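Local coordinates for virulent strain associated lipoprotein (Borreliella spielmanii A14S, PDB 6FZZ) that is an outer-surface lipoprotein of a Lyme disease spirochaete and may bind glutathione, as the homologous protein of Borrelia burgdorferi does, at residues 96-101 against 167-172; 50-55 against 103-108; 41-46 against 75-80. All blocks are in the same frame, centred on the assembly; numbering follows the deposited sequence.

Overall arrangement
All three contacts lie in the C-terminal part of the lipoprotein, the piece that was crystallised: one all-helical PFam54 domain with no strand. Contact 1 takes one side from helix 89-102, and S96 of that helix reaches contact 2, its OG 3.1 Å from A52 N, a probable hydrogen bond; the two centres are 13 Å apart. Contact 2 in turn touches contact 3, whose centre is 14 Å away, through F53, with CE2 of its ring 3.5 Å from R77 CD. Contacts 1 and 3 do not meet, their nearest atoms being about 8 Å apart. A bound tetraethylene glycol, most likely a crystallisation additive, lies about 4 Å from the E43 side chain in contact 3.

Contact 1 (96-101 against 167-172); sequences SEIIIL and LDYQDD
Y169 reaches I98 because its CG stands anti to the backbone N (chi1 -169°), while on the facing helix CG1 of I98 is anti to the carbonyl carbon (chi1 -70°). The two side chains run antiparallel alongside each other, and the isoleucine's longer branch ends up over the tyrosine ring. I98 CG1 sits 3.9 Å from the centroid of the Y169 ring and only 11° off the ring normal, a CH-pi contact almost straight above the middle of the face. The methyl at the end of the branch goes on toward the root of the ring, where I98 CD1 is 3.9 Å from Y169 CG and also touches CB. At the far end of the tyrosine, L101 meets it nearly perpendicularly and brings one methyl to the phenol oxygen, L101 CD1 to Y169 OH being 3.9 Å. I98 and L101 are one turn apart on helix 89-102, so the tyrosine spans two residues on one side of that helix.

The join is between helix 89-102 and the C-terminal end of helix 138-170, in an all-helical domain. The backbones stay well apart, with I98 CA 8.1 Å from Y169 CA, and the gap is bridged by side chains. The chain turns off in a Schellman motif at D172, three residues after Y169. L183 of helix 180-209 touches both I98 and Y169, adding a third helix to the packing, and L165 and L166 also pack on I98.

No hydrogen bond crosses between the two segments. Their attraction is therefore mainly dispersion and partial hydrophobic burial, with a CH-pi component whose strength depends on the aliphatic carbon lying over the ring face.

Contact 2 (50-55 against 103-108); sequences ILAFKS and NEVEDI
A short 3-10 turn, residues 51-54 in the long connection between helices 15-41 and 71-83, packs here against the first turn of helix 105-126 in the PFam54 helical domain. V105 carries the contact from the helix side. Its CG1 is anti to the backbone N (chi1 172°) and rests against A52 and S55: V105 CG1 is 3.9 Å from A52 CB and 3.6 Å from A52 O, with S55 OG at 3.5 Å from the same methyl. The serine hydroxyl lies alongside the whole isopropyl group, near CB and CG2 as well. It also makes a weak hydrogen bond back to its own turn, S55 OG to A52 O at 3.5 Å, so the same carbonyl oxygen that receives S55 N faces the valine methyl too.

Beside the valine, one water spans the two segments. It donates to S55 O at 3.1 Å and to E106 OE2 at 2.6 Å, adding a polar bridge to the direct packing.

Around this pair, I100 of helix 89-102 and L56 of the loop also touch V105. F53 turns its CB away from helix 105-126 and packs on helix 71-83, while E104, the N-cap residue, forms salt bridges with K184 and K188 of helix 180-209.

Contact 3 (41-46 against 75-80); sequences KEEPED and AYRKLT
The carboxylate of E43 and the guanidinium of R77 meet edge to edge, their planes 25° apart and so nearly coplanar. E43 OE1 lies at the guanidinium edge in its plane, while OE2 is tilted a little out of it. This is a bidentate, side-on salt bridge in which NE and NH2 each take one oxygen, and it ties the loop after helix 15-41 to helix 71-83 of the all-helical PFam54 domain. R77 NE donates to E43 OE1 at 2.9 Å with an N-H...O angle of 152°. The second bond is shorter but more bent, R77 NH2 to E43 OE2 at 2.6 Å and 138°. Both oxygens use their syn lone pairs, each on the side facing the other.

The two side chains approach almost perpendicular to one another. E43 extends straight beyond CG, whereas R77 bends at its third torsion, which turns the NE and NH2 edge toward the acid.

Further partners fix the rotation of both groups. Y81 OH hydrogen-bonds to E43 OE1, N69 OD1 takes a bond from R77 NH2, and R77 NH1 reaches the backbone oxygens of V66 and D68. A buried arginine is thus satisfied on all three nitrogens, and with two guanidinium N-H groups on its oxygens, E43 is probably ionised.

One turn further along helix 71-83, T80 OG1 donates to Y76 O at 3.0 Å from above the carbonyl plane, and the same oxygen accepts the backbone bond from T80 N at 2.9 Å.

Contact 1 (96-101 against 167-172)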
ATOM      1  N   SER A  96       8.586   6.250   9.946  1.00 24.56           N
ATOM      2  CA  SER A  96       9.147   5.075  10.609  1.00 25.27           C
ATOM      3  C   SER A  96       9.399   5.346  12.099  1.00 23.27           C
ATOM      4  O   SER A  96       9.079   4.516  12.970  1.00 21.04           O
ATOM      5  CB  SER A  96      10.417   4.647   9.852  1.00 23.26           C
ATOM      6  OG  SER A  96      11.148   3.674  10.517  1.00 23.09           O
ATOM      7  N   GLU A  97      10.058   6.478  12.377  1.00 22.29           N
ATOM      8  CA  GLU A  97      10.286   6.948  13.737  1.00 25.54           C
ATOM      9  C   GLU A  97       9.009   6.973  14.574  1.00 22.49           C
ATOM     10  O   GLU A  97       9.007   6.421  15.716  1.00 22.75           O
ATOM     11  CB  GLU A  97      10.956   8.349  13.723  1.00 28.62           C
ATOM     12  CG  GLU A  97      12.347   8.267  13.111  1.00 33.19           C
ATOM     13  CD  GLU A  97      13.013   9.648  12.958  1.00 41.37           C
ATOM     14  OE1 GLU A  97      12.304  10.679  13.069  1.00 39.74           O
ATOM     15  OE2 GLU A  97      14.240   9.695  12.695  1.00 42.71           O
ATOM     16  N   ILE A  98       7.917   7.517  14.015  1.00 21.59           N
ATOM     17  CA  ILE A  98       6.661   7.649  14.755  1.00 21.25           C
ATOM     18  C   ILE A  98       6.059   6.278  15.078  1.00 24.57           C
ATOM     19  O   ILE A  98       5.641   6.041  16.185  1.00 21.69           O
ATOM     20  CB  ILE A  98       5.593   8.454  13.990  1.00 24.22           C
ATOM     21  CG1 ILE A  98       5.978   9.920  13.900  1.00 25.71           C
ATOM     22  CG2 ILE A  98       4.242   8.386  14.663  1.00 24.03           C
ATOM     23  CD1 ILE A  98       5.248  10.576  12.759  1.00 30.55           C
ATOM     24  N   ILE A  99       6.031   5.368  14.095  1.00 22.19           N
ATOM     25  CA  ILE A  99       5.538   4.028  14.332  1.00 21.98           C
ATOM     26  C   ILE A  99       6.381   3.187  15.343  1.00 22.67           C
ATOM     27  O   ILE A  99       5.836   2.488  16.186  1.00 22.23           O
ATOM     28  CB  ILE A  99       5.349   3.280  12.985  1.00 21.10           C
ATOM     29  CG1 ILE A  99       4.513   4.140  12.028  1.00 22.11           C
ATOM     30  CG2 ILE A  99       4.734   1.905  13.213  1.00 21.36           C
ATOM     31  CD1 ILE A  99       3.088   4.488  12.523  1.00 22.83           C
ATOM     32  N   ILE A 100       7.706   3.270  15.245  1.00 24.53           N
ATOM     33  CA  ILE A 100       8.610   2.707  16.244  1.00 25.30           C
ATOM     34  C   ILE A 100       8.348   3.255  17.644  1.00 23.54           C
ATOM     35  O   ILE A 100       8.226   2.484  18.602  1.00 20.68           O
ATOM     36  CB  ILE A 100      10.080   2.927  15.842  1.00 26.39           C
ATOM     37  CG1 ILE A 100      10.427   2.071  14.617  1.00 25.57           C
ATOM     38  CG2 ILE A 100      11.044   2.672  17.010  1.00 30.98           C
ATOM     39  CD1 ILE A 100      11.742   2.474  13.953  1.00 24.90           C
ATOM     40  N   LEU A 101       8.240   4.560  17.751  1.00 23.86           N
ATOM     41  CA  LEU A 101       7.879   5.188  19.035  1.00 28.96           C
ATOM     42  C   LEU A 101       6.551   4.713  19.607  1.00 28.61           C
ATOM     43  O   LEU A 101       6.441   4.511  20.795  1.00 25.89           O
ATOM     44  CB  LEU A 101       7.857   6.679  18.909  1.00 30.24           C
ATOM     45  CG  LEU A 101       9.246   7.255  18.875  1.00 38.50           C
ATOM     46  CD1 LEU A 101       9.139   8.734  18.486  1.00 43.57           C
ATOM     47  CD2 LEU A 101       9.951   7.052  20.227  1.00 41.11           C
ATOM     48  N   LEU A 167       1.356  15.061   9.960  1.00 35.60           N
ATOM     49  CA  LEU A 167       1.004  16.467  10.312  1.00 38.14           C
ATOM     50  C   LEU A 167       0.555  16.572  11.754  1.00 35.46           C
ATOM     51  O   LEU A 167       0.964  17.498  12.463  1.00 37.76           O
ATOM     52  CB  LEU A 167      -0.100  16.989   9.392  1.00 41.11           C
ATOM     53  CG  LEU A 167       0.181  16.962   7.869  1.00 46.09           C
ATOM     54  CD1 LEU A 167      -0.910  17.696   7.083  1.00 46.78           C
ATOM     55  CD2 LEU A 167       1.522  17.552   7.505  1.00 47.45           C
ATOM     56  N   ASP A 168      -0.292  15.626  12.188  1.00 31.78           N
ATOM     57  CA  ASP A 168      -0.793  15.602  13.563  1.00 33.15           C
ATOM     58  C   ASP A 168       0.282  15.482  14.573  1.00 34.76           C
ATOM     59  O   ASP A 168       0.185  16.050  15.694  1.00 31.53           O
ATOM     60  CB  ASP A 168      -1.787  14.470  13.783  1.00 33.80           C
ATOM     61  CG  ASP A 168      -3.109  14.750  13.080  1.00 40.71           C
ATOM     62  OD1 ASP A 168      -3.290  15.907  12.712  1.00 41.07           O
ATOM     63  OD2 ASP A 168      -3.934  13.853  12.870  1.00 31.90           O
ATOM     64  N   TYR A 169       1.275  14.655  14.243  1.00 33.43           N
ATOM     65  CA  TYR A 169       2.446  14.520  15.100  1.00 32.20           C
ATOM     66  C   TYR A 169       3.322  15.803  15.241  1.00 38.23           C
ATOM     67  O   TYR A 169       3.678  16.242  16.359  1.00 32.11           O
ATOM     68  CB  TYR A 169       3.296  13.369  14.614  1.00 29.98           C
ATOM     69  CG  TYR A 169       4.357  13.028  15.594  1.00 30.45           C
ATOM     70  CD1 TYR A 169       4.084  12.235  16.675  1.00 31.08           C
ATOM     71  CD2 TYR A 169       5.661  13.499  15.427  1.00 32.24           C
ATOM     72  CE1 TYR A 169       5.080  11.939  17.593  1.00 30.18           C
ATOM     73  CE2 TYR A 169       6.645  13.232  16.354  1.00 33.30           C
ATOM     74  CZ  TYR A 169       6.337  12.455  17.438  1.00 32.55           C
ATOM     75  OH  TYR A 169       7.325  12.136  18.347  1.00 42.81           O
ATOM     76  N   GLN A 170       3.776  16.296  14.102  1.00 37.67           N
ATOM     77  CA  GLN A 170       4.453  17.583  14.033  1.00 47.93           C
ATOM     78  C   GLN A 170       3.696  18.696  14.827  1.00 42.60           C
ATOM     79  O   GLN A 170       4.304  19.386  15.596  1.00 46.79           O
ATOM     80  CB  GLN A 170       4.658  17.948  12.557  1.00 46.84           C
ATOM     81  CG  GLN A 170       4.880  19.417  12.266  1.00 59.52           C
ATOM     82  CD  GLN A 170       4.099  19.900  11.046  1.00 64.82           C
ATOM     83  OE1 GLN A 170       2.867  19.854  11.021  1.00 71.98           O
ATOM     84  NE2 GLN A 170       4.812  20.396  10.044  1.00 68.38           N
ATOM     85  N   ASP A 171       2.389  18.823  14.664  1.00 46.15           N
ATOM     86  CA  ASP A 171       1.580  19.761  15.446  1.00 48.96           C
ATOM     87  C   ASP A 171       1.230  19.380  16.875  1.00 51.71           C
ATOM     88  O   ASP A 171       0.604  20.179  17.567  1.00 53.16           O
ATOM     89  CB  ASP A 171       0.245  19.993  14.762  1.00 52.14           C
ATOM     90  CG  ASP A 171       0.386  20.729  13.467  1.00 53.26           C
ATOM     91  OD1 ASP A 171       1.498  21.178  13.180  1.00 57.35           O
ATOM     92  OD2 ASP A 171      -0.617  20.830  12.720  1.00 59.30           O
ATOM     93  N   ASP A 172       1.567  18.169  17.309  1.00 44.51           N
ATOM     94  CA  ASP A 172       1.162  17.678  18.609  1.00 43.61           C
ATOM     95  C   ASP A 172      -0.359  17.694  18.799  1.00 44.76           C
ATOM     96  O   ASP A 172      -0.849  17.932  19.912  1.00 42.99           O
ATOM     97  CB  ASP A 172       1.898  18.468  19.724  1.00 46.50           C
ATOM     98  CG  ASP A 172       1.899  17.770  21.086  1.00 47.64           C
ATOM     99  OD1 ASP A 172       1.872  16.515  21.233  1.00 40.94           O
ATOM    100  OD2 ASP A 172       1.972  18.530  22.065  1.00 47.67           O
TER

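Contact 2 (50-55 against 103-108)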
ATOM      1  N   ILE A  50      14.200   3.999   6.842  1.00 27.58           N
ATOM      2  CA  ILE A  50      13.071   3.206   7.357  1.00 24.88           C
ATOM      3  C   ILE A  50      13.601   2.115   8.230  1.00 25.72           C
ATOM      4  O   ILE A  50      13.789   0.948   7.811  1.00 23.16           O
ATOM      5  CB  ILE A  50      12.171   2.652   6.226  1.00 23.23           C
ATOM      6  CG1 ILE A  50      11.571   3.836   5.461  1.00 25.55           C
ATOM      7  CG2 ILE A  50      11.025   1.845   6.816  1.00 25.57           C
ATOM      8  CD1 ILE A  50      10.931   3.474   4.108  1.00 27.37           C
ATOM      9  N   LEU A  51      13.901   2.494   9.454  1.00 27.95           N
ATOM     10  CA  LEU A  51      14.540   1.563  10.382  1.00 28.11           C
ATOM     11  C   LEU A  51      13.546   0.471  10.791  1.00 26.39           C
ATOM     12  O   LEU A  51      13.967  -0.608  11.256  1.00 25.94           O
ATOM     13  CB  LEU A  51      15.053   2.276  11.626  1.00 32.23           C
ATOM     14  CG  LEU A  51      16.366   3.109  11.605  1.00 36.40           C
ATOM     15  CD1 LEU A  51      16.668   3.587  13.041  1.00 36.34           C
ATOM     16  CD2 LEU A  51      17.585   2.358  11.095  1.00 34.23           C
ATOM     17  N   ALA A  52      12.246   0.752  10.600  1.00 22.90           N
ATOM     18  CA  ALA A  52      11.175  -0.203  10.866  1.00 23.97           C
ATOM     19  C   ALA A  52      11.369  -1.549  10.199  1.00 23.57           C
ATOM     20  O   ALA A  52      10.963  -2.630  10.766  1.00 26.25           O
ATOM     21  CB  ALA A  52       9.853   0.429  10.488  1.00 23.25           C
ATOM     22  N   PHE A  53      11.997  -1.532   9.010  1.00 22.81           N
ATOM     23  CA  PHE A  53      12.288  -2.778   8.298  1.00 22.92           C
ATOM     24  C   PHE A  53      13.077  -3.776   9.150  1.00 25.04           C
ATOM     25  O   PHE A  53      12.862  -4.996   9.067  1.00 26.39           O
ATOM     26  CB  PHE A  53      13.026  -2.502   6.985  1.00 22.67           C
ATOM     27  CG  PHE A  53      12.200  -1.789   5.948  1.00 21.01           C
ATOM     28  CD1 PHE A  53      10.826  -2.044   5.803  1.00 20.99           C
ATOM     29  CD2 PHE A  53      12.818  -0.928   5.064  1.00 20.65           C
ATOM     30  CE1 PHE A  53      10.078  -1.403   4.826  1.00 20.51           C
ATOM     31  CE2 PHE A  53      12.095  -0.295   4.058  1.00 20.99           C
ATOM     32  CZ  PHE A  53      10.726  -0.528   3.937  1.00 20.27           C
ATOM     33  N   LYS A  54      13.982  -3.255   9.963  1.00 25.89           N
ATOM     34  CA  LYS A  54      14.862  -4.123  10.778  1.00 26.83           C
ATOM     35  C   LYS A  54      14.094  -4.768  11.917  1.00 26.95           C
ATOM     36  O   LYS A  54      14.561  -5.736  12.456  1.00 28.48           O
ATOM     37  CB  LYS A  54      16.048  -3.349  11.356  1.00 28.25           C
ATOM     38  CG  LYS A  54      17.027  -2.933  10.310  1.00 33.00           C
ATOM     39  CD  LYS A  54      18.091  -2.032  10.890  1.00 39.47           C
ATOM     40  CE  LYS A  54      18.967  -1.449   9.789  1.00 46.42           C
ATOM     41  NZ  LYS A  54      20.125  -0.719  10.387  1.00 56.81           N
ATOM     42  N   SER A  55      12.902  -4.296  12.238  1.00 26.14           N
ATOM     43  CA  SER A  55      12.162  -4.898  13.307  1.00 30.92           C
ATOM     44  C   SER A  55      10.987  -5.771  12.826  1.00 33.23           C
ATOM     45  O   SER A  55      10.130  -6.185  13.596  1.00 34.19           O
ATOM     46  CB  SER A  55      11.754  -3.799  14.310  1.00 34.21           C
ATOM     47  OG  SER A  55      10.425  -3.526  14.083  1.00 44.13           O
ATOM     48  N   ASN A 103       5.487   1.816  19.032  1.00 25.50           N
ATOM     49  CA  ASN A 103       5.715   0.340  19.079  1.00 27.78           C
ATOM     50  C   ASN A 103       4.624  -0.504  18.353  1.00 28.84           C
ATOM     51  O   ASN A 103       4.033  -1.462  18.898  1.00 23.69           O
ATOM     52  CB  ASN A 103       5.917  -0.115  20.500  1.00 34.40           C
ATOM     53  CG  ASN A 103       6.457  -1.520  20.585  1.00 38.21           C
ATOM     54  OD1 ASN A 103       7.388  -1.901  19.859  1.00 32.81           O
ATOM     55  ND2 ASN A 103       5.897  -2.296  21.473  1.00 36.86           N
ATOM     56  N   GLU A 104       4.335  -0.121  17.104  1.00 25.46           N
ATOM     57  CA  GLU A 104       3.279  -0.806  16.344  1.00 25.60           C
ATOM     58  C   GLU A 104       3.804  -1.092  14.954  1.00 24.85           C
ATOM     59  O   GLU A 104       3.016  -1.051  13.999  1.00 20.91           O
ATOM     60  CB  GLU A 104       2.000   0.062  16.255  1.00 26.34           C
ATOM     61  CG  GLU A 104       1.201   0.244  17.554  1.00 31.70           C
ATOM     62  CD  GLU A 104       0.696  -1.095  18.095  1.00 36.82           C
ATOM     63  OE1 GLU A 104       0.590  -2.088  17.316  1.00 31.85           O
ATOM     64  OE2 GLU A 104       0.520  -1.202  19.330  1.00 35.39           O
ATOM     65  N   VAL A 105       5.108  -1.423  14.844  1.00 23.28           N
ATOM     66  CA  VAL A 105       5.696  -1.665  13.527  1.00 22.36           C
ATOM     67  C   VAL A 105       4.953  -2.781  12.795  1.00 21.52           C
ATOM     68  O   VAL A 105       4.546  -2.639  11.635  1.00 19.17           O
ATOM     69  CB  VAL A 105       7.195  -1.923  13.605  1.00 21.74           C
ATOM     70  CG1 VAL A 105       7.732  -2.363  12.227  1.00 22.81           C
ATOM     71  CG2 VAL A 105       7.931  -0.657  14.051  1.00 21.81           C
ATOM     72  N   GLU A 106       4.765  -3.896  13.486  1.00 20.95           N
ATOM     73  CA  GLU A 106       4.129  -5.064  12.865  1.00 22.59           C
ATOM     74  C   GLU A 106       2.752  -4.844  12.356  1.00 21.69           C
ATOM     75  O   GLU A 106       2.455  -5.175  11.196  1.00 22.54           O
ATOM     76  CB  GLU A 106       4.136  -6.262  13.830  1.00 25.27           C
ATOM     77  CG  GLU A 106       5.532  -6.813  14.013  1.00 30.79           C
ATOM     78  CD  GLU A 106       5.544  -8.054  14.931  1.00 39.15           C
ATOM     79  OE1 GLU A 106       4.448  -8.499  15.399  1.00 38.34           O
ATOM     80  OE2 GLU A 106       6.651  -8.591  15.154  1.00 39.03           O
ATOM     81  N   ASP A 107       1.885  -4.262  13.170  1.00 19.96           N
ATOM     82  CA  ASP A 107       0.475  -4.177  12.819  1.00 19.91           C
ATOM     83  C   ASP A 107       0.283  -3.078  11.751  1.00 24.00           C
ATOM     84  O   ASP A 107      -0.569  -3.217  10.896  1.00 23.05           O
ATOM     85  CB  ASP A 107      -0.403  -3.855  14.055  1.00 21.86           C
ATOM     86  CG  ASP A 107      -0.711  -5.114  14.898  1.00 27.55           C
ATOM     87  OD1 ASP A 107      -0.090  -6.144  14.648  1.00 30.34           O
ATOM     88  OD2 ASP A 107      -1.546  -5.093  15.813  1.00 30.29           O
ATOM     89  N   ILE A 108       1.015  -1.969  11.855  1.00 18.99           N
ATOM     90  CA  ILE A 108       0.919  -0.908  10.826  1.00 20.29           C
ATOM     91  C   ILE A 108       1.500  -1.406   9.487  1.00 20.04           C
ATOM     92  O   ILE A 108       0.855  -1.226   8.413  1.00 21.50           O
ATOM     93  CB  ILE A 108       1.709   0.369  11.275  1.00 22.22           C
ATOM     94  CG1 ILE A 108       0.980   1.080  12.377  1.00 20.70           C
ATOM     95  CG2 ILE A 108       1.977   1.312  10.108  1.00 21.46           C
ATOM     96  CD1 ILE A 108      -0.269   1.865  11.940  1.00 21.57           C
TER
HETATM   97  O   HOH W   1       8.731  -8.945  13.697  1.00 32.27           O

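Contact 3 (41-46 against 75-80)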
ATOM      1  N   LYS A  41      15.144  -0.478  -6.791  1.00 25.50           N
ATOM      2  CA  LYS A  41      16.396  -0.575  -7.521  1.00 26.73           C
ATOM      3  C   LYS A  41      17.400   0.466  -7.109  1.00 26.77           C
ATOM      4  O   LYS A  41      18.619   0.183  -7.101  1.00 27.87           O
ATOM      5  CB  LYS A  41      16.137  -0.585  -9.048  1.00 31.69           C
ATOM      6  CG  LYS A  41      15.630  -1.948  -9.507  1.00 34.51           C
ATOM      7  CD  LYS A  41      14.889  -1.932 -10.838  1.00 42.68           C
ATOM      8  CE  LYS A  41      15.786  -1.600 -11.986  1.00 44.57           C
ATOM      9  NZ  LYS A  41      15.065  -2.002 -13.217  1.00 50.05           N
ATOM     10  N   GLU A  42      16.934   1.668  -6.744  1.00 24.70           N
ATOM     11  CA  GLU A  42      17.842   2.743  -6.311  1.00 25.93           C
ATOM     12  C   GLU A  42      17.853   2.931  -4.866  1.00 23.61           C
ATOM     13  O   GLU A  42      18.332   3.961  -4.401  1.00 22.43           O
ATOM     14  CB  GLU A  42      17.463   4.112  -6.963  1.00 31.56           C
ATOM     15  CG  GLU A  42      17.361   3.958  -8.454  1.00 37.64           C
ATOM     16  CD  GLU A  42      16.965   5.242  -9.223  1.00 48.25           C
ATOM     17  OE1 GLU A  42      16.560   6.250  -8.587  1.00 49.07           O
ATOM     18  OE2 GLU A  42      17.060   5.194 -10.472  1.00 50.82           O
ATOM     19  N   GLU A  43      17.379   1.963  -4.086  1.00 25.43           N
ATOM     20  CA  GLU A  43      17.313   2.192  -2.647  1.00 26.43           C
ATOM     21  C   GLU A  43      18.704   2.436  -2.009  1.00 27.85           C
ATOM     22  O   GLU A  43      19.655   1.698  -2.235  1.00 24.62           O
ATOM     23  CB  GLU A  43      16.500   1.124  -1.893  1.00 28.55           C
ATOM     24  CG  GLU A  43      17.274  -0.021  -1.408  1.00 33.64           C
ATOM     25  CD  GLU A  43      16.436  -1.053  -0.694  1.00 30.93           C
ATOM     26  OE1 GLU A  43      15.247  -0.856  -0.311  1.00 27.77           O
ATOM     27  OE2 GLU A  43      16.996  -2.122  -0.649  1.00 32.84           O
ATOM     28  N   PRO A  44      18.793   3.459  -1.178  1.00 25.41           N
ATOM     29  CA  PRO A  44      20.039   3.645  -0.504  1.00 25.37           C
ATOM     30  C   PRO A  44      20.227   2.532   0.499  1.00 28.01           C
ATOM     31  O   PRO A  44      19.287   1.790   0.824  1.00 24.87           O
ATOM     32  CB  PRO A  44      19.869   4.982   0.242  1.00 28.00           C
ATOM     33  CG  PRO A  44      18.576   5.539  -0.167  1.00 27.64           C
ATOM     34  CD  PRO A  44      17.757   4.421  -0.751  1.00 25.78           C
ATOM     35  N   GLU A  45      21.452   2.423   0.993  1.00 27.23           N
ATOM     36  CA  GLU A  45      21.824   1.386   1.940  1.00 26.70           C
ATOM     37  C   GLU A  45      21.043   1.600   3.212  1.00 27.09           C
ATOM     38  O   GLU A  45      20.750   0.650   3.898  1.00 27.27           O
ATOM     39  CB  GLU A  45      23.310   1.514   2.272  1.00 31.49           C
ATOM     40  CG  GLU A  45      24.199   1.133   1.108  1.00 34.85           C
ATOM     41  CD  GLU A  45      25.649   0.959   1.540  1.00 41.30           C
ATOM     42  OE1 GLU A  45      26.075   1.765   2.374  1.00 39.18           O
ATOM     43  OE2 GLU A  45      26.325   0.016   1.060  1.00 38.57           O
ATOM     44  N   ASP A  46      20.674   2.838   3.541  1.00 27.11           N
ATOM     45  CA  ASP A  46      19.884   3.014   4.758  1.00 28.88           C
ATOM     46  C   ASP A  46      18.393   2.780   4.544  1.00 27.04           C
ATOM     47  O   ASP A  46      17.591   3.043   5.468  1.00 25.09           O
ATOM     48  CB  ASP A  46      20.110   4.376   5.395  1.00 30.17           C
ATOM     49  CG  ASP A  46      19.580   5.495   4.599  1.00 34.99           C
ATOM     50  OD1 ASP A  46      19.088   5.352   3.477  1.00 31.90           O
ATOM     51  OD2 ASP A  46      19.689   6.590   5.139  1.00 48.02           O
ATOM     52  N   ALA A  75      10.479  -7.483  -2.032  1.00 22.62           N
ATOM     53  CA  ALA A  75       9.052  -7.311  -2.410  1.00 22.46           C
ATOM     54  C   ALA A  75       8.286  -6.507  -1.354  1.00 20.93           C
ATOM     55  O   ALA A  75       7.513  -5.568  -1.680  1.00 19.50           O
ATOM     56  CB  ALA A  75       8.399  -8.667  -2.693  1.00 21.19           C
ATOM     57  N   TYR A  76       8.493  -6.857  -0.085  1.00 18.95           N
ATOM     58  CA  TYR A  76       7.784  -6.207   1.038  1.00 18.98           C
ATOM     59  C   TYR A  76       8.229  -4.729   1.025  1.00 19.45           C
ATOM     60  O   TYR A  76       7.408  -3.825   1.152  1.00 22.36           O
ATOM     61  CB  TYR A  76       8.168  -6.888   2.364  1.00 19.15           C
ATOM     62  CG  TYR A  76       7.421  -6.452   3.580  1.00 20.38           C
ATOM     63  CD1 TYR A  76       7.528  -5.139   4.081  1.00 20.49           C
ATOM     64  CD2 TYR A  76       6.632  -7.387   4.299  1.00 19.55           C
ATOM     65  CE1 TYR A  76       6.828  -4.760   5.221  1.00 21.81           C
ATOM     66  CE2 TYR A  76       5.906  -6.993   5.404  1.00 20.88           C
ATOM     67  CZ  TYR A  76       6.034  -5.689   5.868  1.00 21.46           C
ATOM     68  OH  TYR A  76       5.339  -5.358   6.982  1.00 22.13           O
ATOM     69  N   ARG A  77       9.537  -4.463   0.878  1.00 19.34           N
ATOM     70  CA  ARG A  77       9.989  -3.061   0.800  1.00 18.95           C
ATOM     71  C   ARG A  77       9.386  -2.267  -0.357  1.00 17.76           C
ATOM     72  O   ARG A  77       8.977  -1.111  -0.189  1.00 18.78           O
ATOM     73  CB  ARG A  77      11.509  -2.966   0.743  1.00 19.00           C
ATOM     74  CG  ARG A  77      12.125  -3.426   2.016  1.00 19.13           C
ATOM     75  CD  ARG A  77      13.565  -2.915   2.207  1.00 19.54           C
ATOM     76  NE  ARG A  77      14.552  -3.228   1.119  1.00 20.27           N
ATOM     77  CZ  ARG A  77      15.305  -4.318   1.047  1.00 20.99           C
ATOM     78  NH1 ARG A  77      15.124  -5.316   1.873  1.00 19.60           N
ATOM     79  NH2 ARG A  77      16.211  -4.440   0.093  1.00 20.41           N
ATOM     80  N   LYS A  78       9.399  -2.855  -1.536  1.00 19.73           N
ATOM     81  CA  LYS A  78       8.780  -2.258  -2.706  1.00 20.63           C
ATOM     82  C   LYS A  78       7.305  -1.930  -2.445  1.00 20.73           C
ATOM     83  O   LYS A  78       6.874  -0.865  -2.797  1.00 17.37           O
ATOM     84  CB  LYS A  78       8.904  -3.230  -3.890  1.00 24.30           C
ATOM     85  CG  LYS A  78       8.285  -2.782  -5.193  1.00 30.00           C
ATOM     86  CD  LYS A  78       8.226  -3.887  -6.259  1.00 34.60           C
ATOM     87  CE  LYS A  78       6.997  -4.774  -6.086  1.00 49.08           C
ATOM     88  NZ  LYS A  78       5.696  -4.036  -6.192  1.00 44.27           N
ATOM     89  N   LEU A  79       6.551  -2.832  -1.798  1.00 21.21           N
ATOM     90  CA  LEU A  79       5.130  -2.568  -1.485  1.00 21.11           C
ATOM     91  C   LEU A  79       5.047  -1.424  -0.472  1.00 19.09           C
ATOM     92  O   LEU A  79       4.086  -0.625  -0.490  1.00 20.83           O
ATOM     93  CB  LEU A  79       4.460  -3.801  -0.982  1.00 22.74           C
ATOM     94  CG  LEU A  79       4.308  -4.934  -2.044  1.00 24.25           C
ATOM     95  CD1 LEU A  79       3.799  -6.209  -1.427  1.00 26.86           C
ATOM     96  CD2 LEU A  79       3.346  -4.556  -3.198  1.00 25.37           C
ATOM     97  N   THR A  80       6.047  -1.340   0.407  1.00 19.59           N
ATOM     98  CA  THR A  80       6.153  -0.225   1.362  1.00 20.19           C
ATOM     99  C   THR A  80       6.306   1.144   0.667  1.00 21.28           C
ATOM    100  O   THR A  80       5.619   2.105   1.002  1.00 21.93           O
ATOM    101  CB  THR A  80       7.292  -0.463   2.407  1.00 20.07           C
ATOM    102  OG1 THR A  80       7.052  -1.674   3.151  1.00 18.35           O
ATOM    103  CG2 THR A  80       7.324   0.699   3.401  1.00 19.74           C
TER